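Local coordinates for borrelidin polyketide synthase, type I (Streptomyces parvulus, PDB 6OBT), which probably catalyses, as a dehydratase domain, the removal of water from a beta-hydroxyacyl intermediate during assembly of the polyketide borrelidin, at residues Pro166-Thr171 / Asp208-Ile213; Leu176-Phe181 / Arg200-Ala205. All coordinates share one frame; numbering follows the deposited sequence.

Contact 1. Residues Pro166-Thr171 / Asp208-Ile213; sequences PEWPPT and DLVAEI
Trp168 and Glu212 meet through a single indole N-H and a single carboxylate oxygen. The bond from Trp168 NE1 to Glu212 OE1 is short, 2.7 Å, with an N-H...O angle of 156°. The oxygen lies almost exactly in the indole plane and accepts the hydrogen bond with its anti lone pair, the one turned away from OE2. The ring and carboxylate planes are nearly coplanar, 28° apart. Two conformations make this possible: Trp168 places CG anti to its backbone N (chi1 -172°), swinging the indole out of the loop toward the strand, while Glu212 is extended beyond CG and runs back along the indole edge, its CG 3.8 Å from Trp168 CZ2. OE1 is gripped a second time, by a salt bridge from Arg201 on the neighbouring strand, so two donors share OE1, which should restrain the carboxylate and probably favour its charged form.

The receiving strand, 208-214, belongs to the antiparallel sheet structure of the dehydratase fold, a double hotdog in this family, and the 166-171 loop lies against it without strand pairing. Further along the indole rim, Ala211 O sits near the ring plane, 3.6 Å from Trp168 CZ2. Val210 comes in obliquely, its CB 3.8 Å from Trp168 CH2, and meets Pro170 tip to tip with both methyls: CG1 reaches Pro170 CG at 3.7 Å, and CG2 reaches Pro170 CD at the same 3.7 Å. The cis peptide bond between Trp168 and Pro169 turns the loop between the indole and Pro170, and Trp168 and Pro170 also touch Arg272 and Arg274 of strand 270-276, respectively.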
loop_
_atom_site.group_PDB
_atom_site.type_symbol
_atom_site.label_atom_id
_atom_site.label_comp_id
_atom_site.label_asym_id
_atom_site.label_seq_id
_atom_site.Cartn_x
_atom_site.Cartn_y
_atom_site.Cartn_z
ATOM N N PRO A 166 3.800 33.503 29.053
ATOM C CA PRO A 166 4.606 34.412 29.890
ATOM C C PRO A 166 4.525 34.132 31.389
ATOM O O PRO A 166 5.445 34.526 32.120
ATOM C CB PRO A 166 4.033 35.795 29.543
ATOM C CG PRO A 166 3.242 35.593 28.261
ATOM C CD PRO A 166 2.696 34.209 28.386
ATOM N N GLU A 167 3.446 33.518 31.880
ATOM C CA GLU A 167 3.340 33.116 33.284
ATOM C C GLU A 167 2.333 31.978 33.400
ATOM O O GLU A 167 1.431 31.836 32.566
ATOM C CB GLU A 167 2.932 34.280 34.203
ATOM C CG GLU A 167 1.538 34.855 33.973
ATOM C CD GLU A 167 1.517 35.911 32.890
ATOM O OE1 GLU A 167 1.997 35.630 31.778
ATOM O OE2 GLU A 167 1.033 37.032 33.161
ATOM N N TRP A 168 2.499 31.165 34.451
ATOM C CA TRP A 168 1.580 30.045 34.693
ATOM C C TRP A 168 1.328 29.834 36.185
ATOM O O TRP A 168 2.293 29.735 36.967
ATOM C CB TRP A 168 2.121 28.759 34.084
ATOM C CG TRP A 168 1.111 27.637 34.143
ATOM C CD1 TRP A 168 1.081 26.602 35.029
ATOM C CD2 TRP A 168 -0.013 27.461 33.278
ATOM N NE1 TRP A 168 0.004 25.777 34.763
ATOM C CE2 TRP A 168 -0.687 26.291 33.696
ATOM C CE3 TRP A 168 -0.522 28.183 32.194
ATOM C CZ2 TRP A 168 -1.830 25.820 33.059
ATOM C CZ3 TRP A 168 -1.665 27.709 31.561
ATOM C CH2 TRP A 168 -2.306 26.546 32.001
ATOM N N PRO A 169 0.059 29.757 36.620
ATOM C CA PRO A 169 -1.155 29.953 35.822
ATOM C C PRO A 169 -1.301 31.412 35.376
ATOM O O PRO A 169 -0.573 32.249 35.865
ATOM C CB PRO A 169 -2.284 29.571 36.789
ATOM C CG PRO A 169 -1.621 28.913 37.950
ATOM C CD PRO A 169 -0.260 29.486 38.030
ATOM N N PRO A 170 -2.204 31.700 34.434
ATOM C CA PRO A 170 -2.570 33.095 34.199
ATOM C C PRO A 170 -3.120 33.639 35.495
ATOM O O PRO A 170 -3.423 32.881 36.411
ATOM C CB PRO A 170 -3.618 33.009 33.083
ATOM C CG PRO A 170 -3.460 31.655 32.493
ATOM C CD PRO A 170 -3.028 30.775 33.624
ATOM N N THR A 171 -3.202 34.961 35.608
ATOM C CA THR A 171 -3.411 35.542 36.938
ATOM C C THR A 171 -4.649 36.418 36.952
ATOM O O THR A 171 -5.101 36.952 35.927
ATOM C CB THR A 171 -2.176 36.293 37.445
ATOM O OG1 THR A 171 -2.496 36.964 38.688
ATOM C CG2 THR A 171 -1.800 37.295 36.485
ATOM N N ASP A 208 -11.576 32.801 29.310
ATOM C CA ASP A 208 -10.926 31.592 28.831
ATOM C C ASP A 208 -10.835 30.533 29.922
ATOM O O ASP A 208 -10.913 30.811 31.121
ATOM C CB ASP A 208 -9.519 31.890 28.310
ATOM C CG ASP A 208 -9.523 32.809 27.120
ATOM O OD1 ASP A 208 -10.598 33.003 26.518
ATOM O OD2 ASP A 208 -8.442 33.336 26.782
ATOM N N LEU A 209 -10.651 29.297 29.467
ATOM C CA LEU A 209 -10.366 28.150 30.310
ATOM C C LEU A 209 -8.882 27.804 30.221
ATOM O O LEU A 209 -8.335 27.724 29.115
ATOM C CB LEU A 209 -11.209 26.970 29.829
ATOM C CG LEU A 209 -11.303 25.691 30.628
ATOM C CD1 LEU A 209 -12.367 25.878 31.686
ATOM C CD2 LEU A 209 -11.674 24.584 29.661
ATOM N N VAL A 210 -8.228 27.599 31.369
ATOM C CA VAL A 210 -6.865 27.075 31.371
ATOM C C VAL A 210 -6.797 25.842 32.262
ATOM O O VAL A 210 -7.515 25.731 33.261
ATOM C CB VAL A 210 -5.795 28.116 31.788
ATOM C CG1 VAL A 210 -5.793 29.281 30.814
ATOM C CG2 VAL A 210 -6.022 28.611 33.240
ATOM N N ALA A 211 -5.925 24.906 31.882
ATOM C CA ALA A 211 -5.877 23.605 32.530
ATOM C C ALA A 211 -4.480 23.007 32.435
ATOM O O ALA A 211 -3.752 23.232 31.460
ATOM C CB ALA A 211 -6.893 22.639 31.905
ATOM N N GLU A 212 -4.124 22.240 33.468
ATOM C CA GLU A 212 -2.983 21.332 33.446
ATOM C C GLU A 212 -3.497 19.926 33.168
ATOM O O GLU A 212 -4.402 19.449 33.860
ATOM C CB GLU A 212 -2.218 21.360 34.775
ATOM C CG GLU A 212 -1.323 22.570 34.931
ATOM C CD GLU A 212 -0.754 22.709 36.332
ATOM O OE1 GLU A 212 -0.215 23.793 36.639
ATOM O OE2 GLU A 212 -0.836 21.740 37.120
ATOM N N ILE A 213 -2.932 19.278 32.148
ATOM C CA ILE A 213 -3.376 17.970 31.670
ATOM C C ILE A 213 -2.135 17.109 31.454
ATOM O O ILE A 213 -1.180 17.563 30.815
ATOM C CB ILE A 213 -4.174 18.112 30.359
ATOM C CG1 ILE A 213 -5.301 19.142 30.521
ATOM C CG2 ILE A 213 -4.761 16.782 29.937
ATOM C CD1 ILE A 213 -5.947 19.585 29.220
#

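Contact 2. Residues Leu176-Phe181 / Arg200-Ala205; sequences LDVEGF and RRAWRA
Leu176, Ala202 and Val178 carry this contact, with the small alanine met by both larger side chains. Leu176 N donates to Ala202 O at 2.8 Å, a nearly straight bond with an N-H...O angle of 168°. The return link is made by water: one molecule donates to Leu176 O at 2.7 Å and accepts from Ala202 N at 3.1 Å, as the loop begins to diverge from the strand. On the apolar side, Leu176 CD2 lies 4.0 Å from Ala202 CB, and Val178 CG1 approaches the same methyl to 3.8 Å. The other leucine branch packs tightly over the backbone, CD1 coming within 3.2 Å of Arg204 N. Val178 splits its branches: CG1, anti to the carbonyl carbon, faces Ala202, and CG2 lies 3.6 Å from Arg200 O. Cys240, from a loop, touches both Leu176 and Val178.

From Asp177 the chain turns away: an Asx turn, in which Asp177 OD1 accepts from Glu179 N, overlaps a type II turn from Val178 to Phe181. Gly180 has the positive phi of the third position of that turn and is the N-cap of helix 181-187, so a beta turn leads from the edge strand 174-176 into the helix.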
loop_
_atom_site.group_PDB
_atom_site.type_symbol
_atom_site.label_atom_id
_atom_site.label_comp_id
_atom_site.label_asym_id
_atom_site.label_seq_id
_atom_site.Cartn_x
_atom_site.Cartn_y
_atom_site.Cartn_z
ATOM N N LEU A 176 -10.643 26.091 39.701
ATOM C CA LEU A 176 -11.888 25.361 39.514
ATOM C C LEU A 176 -11.796 24.021 40.229
ATOM O O LEU A 176 -10.733 23.397 40.270
ATOM C CB LEU A 176 -12.150 25.135 38.025
ATOM C CG LEU A 176 -12.919 26.146 37.173
ATOM C CD1 LEU A 176 -12.595 27.582 37.551
ATOM C CD2 LEU A 176 -12.608 25.888 35.697
ATOM N N ASP A 177 -12.910 23.581 40.799
ATOM C CA ASP A 177 -12.952 22.266 41.420
ATOM C C ASP A 177 -13.199 21.237 40.324
ATOM O O ASP A 177 -14.280 21.207 39.730
ATOM C CB ASP A 177 -14.034 22.209 42.494
ATOM C CG ASP A 177 -14.027 20.901 43.251
ATOM O OD1 ASP A 177 -13.039 20.146 43.119
ATOM O OD2 ASP A 177 -15.009 20.621 43.972
ATOM N N VAL A 178 -12.195 20.405 40.040
ATOM C CA VAL A 178 -12.324 19.345 39.040
ATOM C C VAL A 178 -12.464 17.973 39.686
ATOM O O VAL A 178 -12.302 16.939 39.002
ATOM C CB VAL A 178 -11.153 19.360 38.048
ATOM C CG1 VAL A 178 -11.217 20.596 37.168
ATOM C CG2 VAL A 178 -9.826 19.267 38.781
ATOM N N GLU A 179 -12.708 17.938 41.000
ATOM C CA GLU A 179 -13.097 16.727 41.705
ATOM C C GLU A 179 -14.250 16.047 40.987
ATOM O O GLU A 179 -15.229 16.699 40.613
ATOM C CB GLU A 179 -13.514 17.078 43.133
ATOM C CG GLU A 179 -13.676 15.898 44.062
ATOM C CD GLU A 179 -12.397 15.580 44.793
ATOM O OE1 GLU A 179 -11.316 15.850 44.226
ATOM O OE2 GLU A 179 -12.475 15.097 45.944
ATOM N N GLY A 180 -14.127 14.737 40.789
ATOM C CA GLY A 180 -15.200 14.015 40.128
ATOM C C GLY A 180 -15.602 14.566 38.776
ATOM O O GLY A 180 -16.726 14.326 38.330
ATOM N N PHE A 181 -14.735 15.361 38.141
ATOM C CA PHE A 181 -14.981 15.787 36.764
ATOM C C PHE A 181 -15.293 14.593 35.870
ATOM O O PHE A 181 -16.225 14.629 35.054
ATOM C CB PHE A 181 -13.767 16.558 36.249
ATOM C CG PHE A 181 -13.746 16.777 34.763
ATOM C CD1 PHE A 181 -14.499 17.786 34.182
ATOM C CD2 PHE A 181 -12.937 15.992 33.941
ATOM C CE1 PHE A 181 -14.448 17.994 32.801
ATOM C CE2 PHE A 181 -12.889 16.202 32.578
ATOM C CZ PHE A 181 -13.648 17.202 32.009
ATOM N N ARG A 200 -5.878 17.408 35.444
ATOM C CA ARG A 200 -5.412 17.501 36.825
ATOM C C ARG A 200 -5.858 18.773 37.530
ATOM O O ARG A 200 -6.310 18.718 38.683
ATOM C CB ARG A 200 -3.880 17.406 36.871
ATOM C CG ARG A 200 -3.302 16.301 36.014
ATOM C CD ARG A 200 -3.673 14.918 36.540
ATOM N NE ARG A 200 -3.231 13.874 35.616
ATOM C CZ ARG A 200 -3.321 12.571 35.861
ATOM N NH1 ARG A 200 -3.832 12.142 37.009
ATOM N NH2 ARG A 200 -2.885 11.694 34.965
ATOM N N ARG A 201 -5.698 19.937 36.902
ATOM C CA ARG A 201 -6.117 21.190 37.522
ATOM C C ARG A 201 -6.701 22.097 36.450
ATOM O O ARG A 201 -6.331 22.002 35.282
ATOM C CB ARG A 201 -4.948 21.904 38.239
ATOM C CG ARG A 201 -3.955 20.980 38.945
ATOM C CD ARG A 201 -3.378 21.632 40.193
ATOM N NE ARG A 201 -2.608 22.827 39.867
ATOM C CZ ARG A 201 -1.283 22.909 39.951
ATOM N NH1 ARG A 201 -0.579 21.861 40.359
ATOM N NH2 ARG A 201 -0.661 24.035 39.627
ATOM N N ALA A 202 -7.627 22.966 36.848
ATOM C CA ALA A 202 -8.213 23.919 35.915
ATOM C C ALA A 202 -8.502 25.236 36.633
ATOM O O ALA A 202 -8.730 25.267 37.847
ATOM C CB ALA A 202 -9.491 23.354 35.268
ATOM N N TRP A 203 -8.450 26.333 35.868
ATOM C CA TRP A 203 -8.818 27.663 36.338
ATOM C C TRP A 203 -9.672 28.339 35.280
ATOM O O TRP A 203 -9.526 28.078 34.088
ATOM C CB TRP A 203 -7.616 28.598 36.592
ATOM C CG TRP A 203 -6.533 28.107 37.492
ATOM C CD1 TRP A 203 -6.267 28.536 38.770
ATOM C CD2 TRP A 203 -5.539 27.128 37.182
ATOM N NE1 TRP A 203 -5.175 27.872 39.271
ATOM C CE2 TRP A 203 -4.709 27.001 38.316
ATOM C CE3 TRP A 203 -5.272 26.340 36.055
ATOM C CZ2 TRP A 203 -3.636 26.116 38.358
ATOM C CZ3 TRP A 203 -4.199 25.462 36.098
ATOM C CH2 TRP A 203 -3.390 25.362 37.240
ATOM N N ARG A 204 -10.522 29.254 35.720
ATOM C CA ARG A 204 -11.129 30.227 34.826
ATOM C C ARG A 204 -10.223 31.449 34.762
ATOM O O ARG A 204 -9.875 32.020 35.800
ATOM C CB ARG A 204 -12.527 30.617 35.310
ATOM C CG ARG A 204 -13.194 31.732 34.513
ATOM C CD ARG A 204 -14.695 31.739 34.783
ATOM N NE ARG A 204 -15.377 32.928 34.270
ATOM C CZ ARG A 204 -16.696 33.014 34.103
ATOM N NH1 ARG A 204 -17.474 31.982 34.410
ATOM N NH2 ARG A 204 -17.241 34.131 33.634
ATOM N N ALA A 205 -9.846 31.843 33.554
ATOM C CA ALA A 205 -8.971 32.989 33.320
ATOM C C ALA A 205 -9.734 33.973 32.444
ATOM O O ALA A 205 -9.756 33.826 31.217
ATOM C CB ALA A 205 -7.663 32.552 32.661
HETATM O O HOH W 1 -8.147 22.567 39.928
#

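Overall arrangement
Strands 199-205 and 208-214, consecutive in the chain and adjacent in the sheet, join the two contacts, whose centres lie about 11 Å apart. Contact 2 falls wholly between the two segments of contact 1: 166-171 and 176-181 come first, then helix 181-187, then the two strands in reverse order of their partners. Backbone pairing couples them directly, with Val210 O 2.8 Å from Trp203 N in a probable hydrogen bond, and Pro169 CG packs on Trp203 CZ2 at 3.5 Å. The connection leading into helix 181-187 is thus held against two neighbouring strands of the dehydratase fold.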